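Local coordinates for dual function macrocyclase-peptidase POPB (Galerina marginata, PDB 5N4B), which cleaves peptide bonds after proline and macrocyclises the trimmed peptide in the biosynthesis of amanitin toxins, using a serine protease charge relay, at residues 93-98 / 110-116; 427-432 / 443-449. The protein carries 1 engineered substitution. All blocks are in the same frame, centred on the assembly; numbering follows the deposited sequence.

Contact 1 (93-98 / 110-116)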
loop_
_atom_site.group_PDB
_atom_site.type_symbol
_atom_site.label_atom_id
_atom_site.label_comp_id
_atom_site.label_asym_id
_atom_site.label_seq_id
_atom_site.Cartn_x
_atom_site.Cartn_y
_atom_site.Cartn_z
ATOM N N ASP A 93 -14.460 0.845 -27.266
ATOM C CA ASP A 93 -14.017 0.666 -28.647
ATOM C C ASP A 93 -13.982 -0.781 -29.124
ATOM O O ASP A 93 -13.641 -1.010 -30.292
ATOM C CB ASP A 93 -12.662 1.359 -28.882
ATOM C CG ASP A 93 -11.506 0.769 -28.033
ATOM O OD1 ASP A 93 -11.723 -0.217 -27.290
ATOM O OD2 ASP A 93 -10.405 1.313 -28.182
ATOM N N GLY A 94 -14.307 -1.743 -28.259
ATOM C CA GLY A 94 -14.285 -3.144 -28.567
ATOM C C GLY A 94 -12.953 -3.802 -28.335
ATOM O O GLY A 94 -12.850 -5.022 -28.529
ATOM N N HIS A 95 -11.922 -3.040 -27.954
ATOM C CA HIS A 95 -10.603 -3.625 -27.773
ATOM C C HIS A 95 -10.295 -3.790 -26.289
ATOM O O HIS A 95 -10.883 -3.146 -25.433
ATOM C CB HIS A 95 -9.556 -2.738 -28.470
ATOM C CG HIS A 95 -9.627 -2.818 -29.966
ATOM N ND1 HIS A 95 -8.712 -3.514 -30.716
ATOM C CD2 HIS A 95 -10.579 -2.384 -30.834
ATOM C CE1 HIS A 95 -9.050 -3.438 -32.001
ATOM N NE2 HIS A 95 -10.187 -2.779 -32.096
ATOM N N TRP A 96 -9.363 -4.692 -26.036
ATOM C CA TRP A 96 -8.945 -5.062 -24.703
ATOM C C TRP A 96 -7.560 -4.499 -24.417
ATOM O O TRP A 96 -6.661 -4.546 -25.269
ATOM C CB TRP A 96 -8.922 -6.594 -24.621
ATOM C CG TRP A 96 -10.220 -7.267 -24.746
ATOM C CD1 TRP A 96 -10.849 -7.567 -25.891
ATOM C CD2 TRP A 96 -11.027 -7.745 -23.695
ATOM N NE1 TRP A 96 -12.035 -8.227 -25.620
ATOM C CE2 TRP A 96 -12.150 -8.345 -24.264
ATOM C CE3 TRP A 96 -10.924 -7.719 -22.306
ATOM C CZ2 TRP A 96 -13.147 -8.938 -23.493
ATOM C CZ3 TRP A 96 -11.937 -8.293 -21.547
ATOM C CH2 TRP A 96 -13.010 -8.905 -22.147
ATOM N N TYR A 97 -7.380 -4.000 -23.206
ATOM C CA TYR A 97 -6.146 -3.326 -22.813
ATOM C C TYR A 97 -5.630 -3.940 -21.519
ATOM O O TYR A 97 -6.405 -4.219 -20.600
ATOM C CB TYR A 97 -6.421 -1.840 -22.595
ATOM C CG TYR A 97 -6.831 -1.073 -23.806
ATOM C CD1 TYR A 97 -8.093 -1.267 -24.403
ATOM C CD2 TYR A 97 -5.969 -0.156 -24.378
ATOM C CE1 TYR A 97 -8.474 -0.528 -25.533
ATOM C CE2 TYR A 97 -6.356 0.593 -25.484
ATOM C CZ TYR A 97 -7.615 0.381 -26.048
ATOM O OH TYR A 97 -7.989 1.137 -27.153
ATOM N N TRP A 98 -4.322 -4.123 -21.417
ATOM C CA TRP A 98 -3.748 -4.759 -20.248
ATOM C C TRP A 98 -2.297 -4.313 -20.112
ATOM O O TRP A 98 -1.642 -3.934 -21.094
ATOM C CB TRP A 98 -3.818 -6.306 -20.346
ATOM C CG TRP A 98 -2.962 -6.899 -21.396
ATOM C CD1 TRP A 98 -1.705 -7.433 -21.226
ATOM C CD2 TRP A 98 -3.257 -7.018 -22.799
ATOM N NE1 TRP A 98 -1.201 -7.852 -22.448
ATOM C CE2 TRP A 98 -2.130 -7.607 -23.421
ATOM C CE3 TRP A 98 -4.341 -6.667 -23.584
ATOM C CZ2 TRP A 98 -2.094 -7.898 -24.786
ATOM C CZ3 TRP A 98 -4.294 -6.956 -24.942
ATOM C CH2 TRP A 98 -3.178 -7.533 -25.520
ATOM N N LEU A 110 1.282 -0.525 -21.143
ATOM C CA LEU A 110 -0.121 -0.740 -21.450
ATOM C C LEU A 110 -0.255 -1.132 -22.917
ATOM O O LEU A 110 0.050 -0.342 -23.823
ATOM C CB LEU A 110 -0.932 0.509 -21.126
ATOM C CG LEU A 110 -2.443 0.477 -21.143
ATOM C CD1 LEU A 110 -2.980 -0.715 -20.312
ATOM C CD2 LEU A 110 -3.013 1.802 -20.629
ATOM N N TYR A 111 -0.785 -2.312 -23.149
ATOM C CA TYR A 111 -1.024 -2.903 -24.460
ATOM C C TYR A 111 -2.493 -2.836 -24.833
ATOM O O TYR A 111 -3.365 -2.839 -23.963
ATOM C CB TYR A 111 -0.607 -4.387 -24.446
ATOM C CG TYR A 111 0.852 -4.620 -24.820
ATOM C CD1 TYR A 111 1.873 -4.095 -24.081
ATOM C CD2 TYR A 111 1.187 -5.328 -25.920
ATOM C CE1 TYR A 111 3.217 -4.262 -24.442
ATOM C CE2 TYR A 111 2.523 -5.524 -26.272
ATOM C CZ TYR A 111 3.517 -4.961 -25.526
ATOM O OH TYR A 111 4.838 -5.131 -25.920
ATOM N N ARG A 112 -2.680 -2.798 -26.099
ATOM C CA ARG A 112 -4.117 -2.897 -26.743
ATOM C C ARG A 112 -4.214 -4.010 -27.772
ATOM O O ARG A 112 -3.337 -4.260 -28.575
ATOM C CB ARG A 112 -4.218 -1.633 -27.620
ATOM C CG ARG A 112 -5.508 -1.487 -28.455
ATOM C CD ARG A 112 -5.559 -0.187 -29.294
ATOM N NE ARG A 112 -6.819 -0.095 -30.078
ATOM C CZ ARG A 112 -7.025 -0.633 -31.297
ATOM N NH1 ARG A 112 -8.158 -0.398 -31.973
ATOM N NH2 ARG A 112 -6.104 -1.398 -31.846
ATOM N N SER A 113 -5.274 -4.752 -27.656
ATOM C CA SER A 113 -5.440 -5.891 -28.542
ATOM C C SER A 113 -5.463 -5.446 -30.000
ATOM O O SER A 113 -6.043 -4.422 -30.344
ATOM C CB SER A 113 -6.717 -6.682 -28.195
ATOM O OG SER A 113 -7.902 -5.912 -28.335
ATOM N N LYS A 114 -4.822 -6.256 -30.831
ATOM C CA LYS A 114 -4.855 -6.029 -32.270
ATOM C C LYS A 114 -6.268 -6.153 -32.807
ATOM O O LYS A 114 -6.672 -5.381 -33.685
ATOM C CB LYS A 114 -3.952 -7.064 -32.960
ATOM C CG LYS A 114 -2.457 -6.901 -32.632
ATOM C CD LYS A 114 -1.630 -7.959 -33.328
ATOM C CE LYS A 114 -0.187 -7.937 -32.935
ATOM N NZ LYS A 114 0.487 -6.826 -33.593
ATOM N N GLU A 115 -7.024 -7.130 -32.306
ATOM C CA GLU A 115 -8.377 -7.381 -32.772
ATOM C C GLU A 115 -9.368 -6.994 -31.695
ATOM O O GLU A 115 -9.035 -7.049 -30.502
ATOM C CB GLU A 115 -8.583 -8.872 -33.038
ATOM C CG GLU A 115 -7.578 -9.530 -33.967
ATOM C CD GLU A 115 -7.709 -9.063 -35.392
ATOM O OE1 GLU A 115 -8.834 -8.674 -35.782
ATOM O OE2 GLU A 115 -6.696 -9.103 -36.126
ATOM N N PRO A 116 -10.634 -6.649 -32.062
ATOM C CA PRO A 116 -11.684 -6.350 -31.070
ATOM C C PRO A 116 -12.320 -7.631 -30.547
ATOM O O PRO A 116 -13.494 -7.975 -30.817
ATOM C CB PRO A 116 -12.664 -5.489 -31.878
ATOM C CG PRO A 116 -12.536 -6.079 -33.279
ATOM C CD PRO A 116 -11.079 -6.366 -33.445
HETATM O O HOH W 1 -15.171 -6.544 -28.329
#
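Arg112 reaches His95 through a side chain stretched from CG to NE, its CG opposite the backbone N (chi1 177°), while His95 holds CG beside its own backbone N (chi1 -72°). In the conformer described, one of two modelled, the guanidinium is stacked flat on the imidazole, with centres 3.5 Å apart and planes at 19°. On the way there, Arg112 CG passes over the face of the Tyr97 ring, 4.1 Å from its centroid in a CH-pi contact, and NE forms a weak bond to Tyr97 OH. That hydroxyl donates in turn to the syn lone pair of Asp93 OD2 at 2.6 Å, while Asp93 OD1 accepts from His95 N in an Asx turn. On the other face of the imidazole Pro116 CB makes a second CH-pi contact, and in the ring plane His95 ND1 donates to Ser113 O at 2.8 Å. This bond holds the ring's rotation, and in this conformer the guanidinium would probably disfavour a second proton on the imidazole.

The segments belong to a hairpin, strands 96-101 and 109-113, forming the central pair of a four-stranded antiparallel blade in the beta-propeller. Trp98 and Tyr111 form a hydrogen-bonded pair. Beyond it, Ser113 N still bonds to Trp96 O, but Trp96 N turns to a side chain, donating to Ser113 OG at 3.0 Å; the same OG donates to Glu115 O at 2.7 Å, bracing the bend into Pro116. On the face carrying Trp98 and Tyr111, Tyr111 CB sits 3.9 Å from the centroid of the six-membered ring of Trp98. The polar ends of both side chains are held by the start of helix 125-128, Trp98 NE1 by Asp125 and Tyr111 OH by Asp126.

Contact 2 (427-432 / 443-449)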
loop_
_atom_site.group_PDB
_atom_site.type_symbol
_atom_site.label_atom_id
_atom_site.label_comp_id
_atom_site.label_asym_id
_atom_site.label_seq_id
_atom_site.Cartn_x
_atom_site.Cartn_y
_atom_site.Cartn_z
ATOM N N PRO A 427 1.697 -17.272 -8.071
ATOM C CA PRO A 427 2.300 -16.051 -8.613
ATOM C C PRO A 427 1.343 -15.007 -9.166
ATOM O O PRO A 427 1.645 -13.820 -9.114
ATOM C CB PRO A 427 3.217 -16.584 -9.725
ATOM C CG PRO A 427 3.282 -18.024 -9.598
ATOM C CD PRO A 427 2.268 -18.520 -8.625
ATOM N N GLY A 428 0.215 -15.421 -9.728
ATOM C CA GLY A 428 -0.754 -14.502 -10.281
ATOM C C GLY A 428 -1.596 -15.174 -11.314
ATOM O O GLY A 428 -1.174 -15.396 -12.450
ATOM N N THR A 429 -2.815 -15.504 -10.938
ATOM C CA THR A 429 -3.769 -16.148 -11.809
ATOM C C THR A 429 -4.880 -15.154 -12.112
ATOM O O THR A 429 -5.370 -14.443 -11.215
ATOM C CB THR A 429 -4.330 -17.367 -11.131
ATOM O OG1 THR A 429 -3.245 -18.299 -10.973
ATOM C CG2 THR A 429 -5.459 -18.018 -11.951
ATOM N N ILE A 430 -5.298 -15.087 -13.374
ATOM C CA ILE A 430 -6.421 -14.251 -13.782
ATOM C C ILE A 430 -7.519 -15.198 -14.221
ATOM O O ILE A 430 -7.341 -15.959 -15.179
ATOM C CB ILE A 430 -6.040 -13.280 -14.914
ATOM C CG1 ILE A 430 -4.861 -12.370 -14.500
ATOM C CG2 ILE A 430 -7.262 -12.482 -15.332
ATOM C CD1 ILE A 430 -4.077 -11.800 -15.580
ATOM N N ALA A 431 -8.641 -15.184 -13.491
ATOM C CA ALA A 431 -9.805 -15.997 -13.809
ATOM C C ALA A 431 -10.878 -15.122 -14.418
ATOM O O ALA A 431 -10.941 -13.918 -14.173
ATOM C CB ALA A 431 -10.354 -16.667 -12.559
ATOM N N ARG A 432 -11.706 -15.749 -15.264
ATOM C CA ARG A 432 -12.777 -15.077 -15.992
ATOM C C ARG A 432 -14.088 -15.780 -15.705
ATOM O O ARG A 432 -14.160 -17.006 -15.765
ATOM C CB ARG A 432 -12.512 -15.084 -17.491
ATOM C CG ARG A 432 -13.568 -14.362 -18.332
ATOM C CD ARG A 432 -13.122 -14.155 -19.804
ATOM N NE ARG A 432 -12.951 -15.450 -20.431
ATOM C CZ ARG A 432 -13.797 -16.003 -21.299
ATOM N NH1 ARG A 432 -14.873 -15.361 -21.751
ATOM N NH2 ARG A 432 -13.522 -17.218 -21.744
ATOM N N PHE A 443 -16.945 -20.273 -15.631
ATOM C CA PHE A 443 -15.705 -19.912 -14.960
ATOM C C PHE A 443 -14.517 -20.575 -15.631
ATOM O O PHE A 443 -14.540 -21.784 -15.910
ATOM C CB PHE A 443 -15.772 -20.357 -13.500
ATOM C CG PHE A 443 -14.634 -19.885 -12.654
ATOM C CD1 PHE A 443 -14.605 -18.592 -12.177
ATOM C CD2 PHE A 443 -13.581 -20.731 -12.346
ATOM C CE1 PHE A 443 -13.537 -18.144 -11.363
ATOM C CE2 PHE A 443 -12.518 -20.267 -11.538
ATOM C CZ PHE A 443 -12.552 -18.972 -11.049
ATOM N N SER A 444 -13.478 -19.789 -15.930
ATOM C CA SER A 444 -12.288 -20.323 -16.573
ATOM C C SER A 444 -11.056 -19.562 -16.102
ATOM O O SER A 444 -11.150 -18.492 -15.511
ATOM C CB SER A 444 -12.373 -20.221 -18.096
ATOM O OG SER A 444 -12.373 -18.894 -18.570
ATOM N N ILE A 445 -9.888 -20.109 -16.418
ATOM C CA ILE A 445 -8.623 -19.454 -16.146
ATOM C C ILE A 445 -8.173 -18.807 -17.446
ATOM O O ILE A 445 -7.988 -19.477 -18.477
ATOM C CB ILE A 445 -7.587 -20.441 -15.612
ATOM C CG1 ILE A 445 -8.052 -21.092 -14.335
ATOM C CG2 ILE A 445 -6.301 -19.684 -15.396
ATOM C CD1 ILE A 445 -8.489 -20.161 -13.251
ATOM N N LEU A 446 -8.025 -17.482 -17.422
ATOM C CA LEU A 446 -7.553 -16.732 -18.576
ATOM C C LEU A 446 -6.047 -16.838 -18.731
ATOM O O LEU A 446 -5.551 -17.099 -19.817
ATOM C CB LEU A 446 -7.946 -15.266 -18.429
ATOM C CG LEU A 446 -7.562 -14.397 -19.625
ATOM C CD1 LEU A 446 -8.568 -14.556 -20.820
ATOM C CD2 LEU A 446 -7.444 -12.917 -19.250
ATOM N N ARG A 447 -5.301 -16.596 -17.655
ATOM C CA ARG A 447 -3.850 -16.618 -17.695
ATOM C C ARG A 447 -3.337 -17.033 -16.332
ATOM O O ARG A 447 -3.943 -16.712 -15.309
ATOM C CB ARG A 447 -3.225 -15.220 -17.945
ATOM C CG ARG A 447 -3.759 -14.510 -19.137
ATOM C CD ARG A 447 -2.934 -13.248 -19.460
ATOM N NE ARG A 447 -1.648 -13.603 -20.004
ATOM C CZ ARG A 447 -0.842 -12.758 -20.620
ATOM N NH1 ARG A 447 -1.154 -11.492 -20.733
ATOM N NH2 ARG A 447 0.275 -13.200 -21.171
ATOM N N THR A 448 -2.200 -17.739 -16.341
ATOM C CA THR A 448 -1.439 -18.063 -15.152
ATOM C C THR A 448 -0.016 -17.529 -15.322
ATOM O O THR A 448 0.597 -17.761 -16.359
ATOM C CB THR A 448 -1.426 -19.567 -15.001
ATOM O OG1 THR A 448 -2.778 -20.062 -15.021
ATOM C CG2 THR A 448 -0.717 -19.947 -13.737
ATOM N N THR A 449 0.503 -16.852 -14.313
ATOM C CA THR A 449 1.857 -16.316 -14.353
ATOM C C THR A 449 2.840 -17.464 -14.180
ATOM O O THR A 449 2.714 -18.256 -13.245
ATOM C CB THR A 449 2.015 -15.273 -13.242
ATOM O OG1 THR A 449 1.044 -14.236 -13.402
ATOM C CG2 THR A 449 3.368 -14.589 -13.306
HETATM O O HOH W 2 -14.859 -17.836 -18.537
HETATM O O HOH W 3 -10.667 -17.166 -19.844
HETATM O O HOH W 4 -11.972 -19.996 -21.617
#
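Thr449 and Gly428 pair at the open end of a beta hairpin, strands 426-434 and 443-448, which supplies the last two strands of the propeller blade that begins at strand 405-409. Two bonds from one residue grip the carbonyl of Gly428: Thr449 N donates to Gly428 O at 2.9 Å, and Thr449 OG1, held beside its own backbone N by chi1 of -58°, donates to the same oxygen at 2.7 Å in the carbonyl plane and on a lone pair. Midway the pairing slips by one residue in a classic beta bulge, where Ile430 O accepts from Leu446 N at 2.8 Å and from Arg447 N at 3.3 Å.

The extra residue lets Leu446 lie alongside Ile430, Leu446 CD2 and Ile430 CG2 being 3.9 Å apart, and the two pack on Phe418 of the neighbouring strand and on strand 84-90. Across the sheet from this layer, Ala431 CB fits against the ring of Phe443, 3.5 Å from Phe443 CZ. Ile445 is exposed on that face, though its CD1 touches Ala431 CB.

At the far end, Arg432 and Ser444 remain a regular hydrogen-bonded pair, but between their side chains the packing gives way to solvent. The arginine chain bends at chi3, and the guanidinium and Ser444 OG are not directly hydrogen-bonded. One water, over a guanidinium face, donates to the backbone Arg432 O and bonds to Ser444 OG; another, at the guanidinium edge, links the side chains, accepting from Arg432 NE at 2.9 Å and bonding to Ser444 OG at 2.7 Å.

Contacts 1 and 2 lie in the first and last blades of the propeller, which adjoin although the chain visits five blades between them. Their centres are 18 Å apart, and they touch where Trp98 NE1 packs 4.0 Å from Arg447 NH1. Asp125 ties the two together, one carboxylate oxygen accepting from the Trp98 indole and the other forming a salt bridge with Arg447. Pro88, in the first strand (84-90) of the first blade, is likewise shared, touched by Trp96 and Trp98 of contact 1 and by Leu446 of contact 2. Both hairpins lie away from the charge relay residues, yet Leu110 and Ile430 each pack on apolar side chains of the bound peptide.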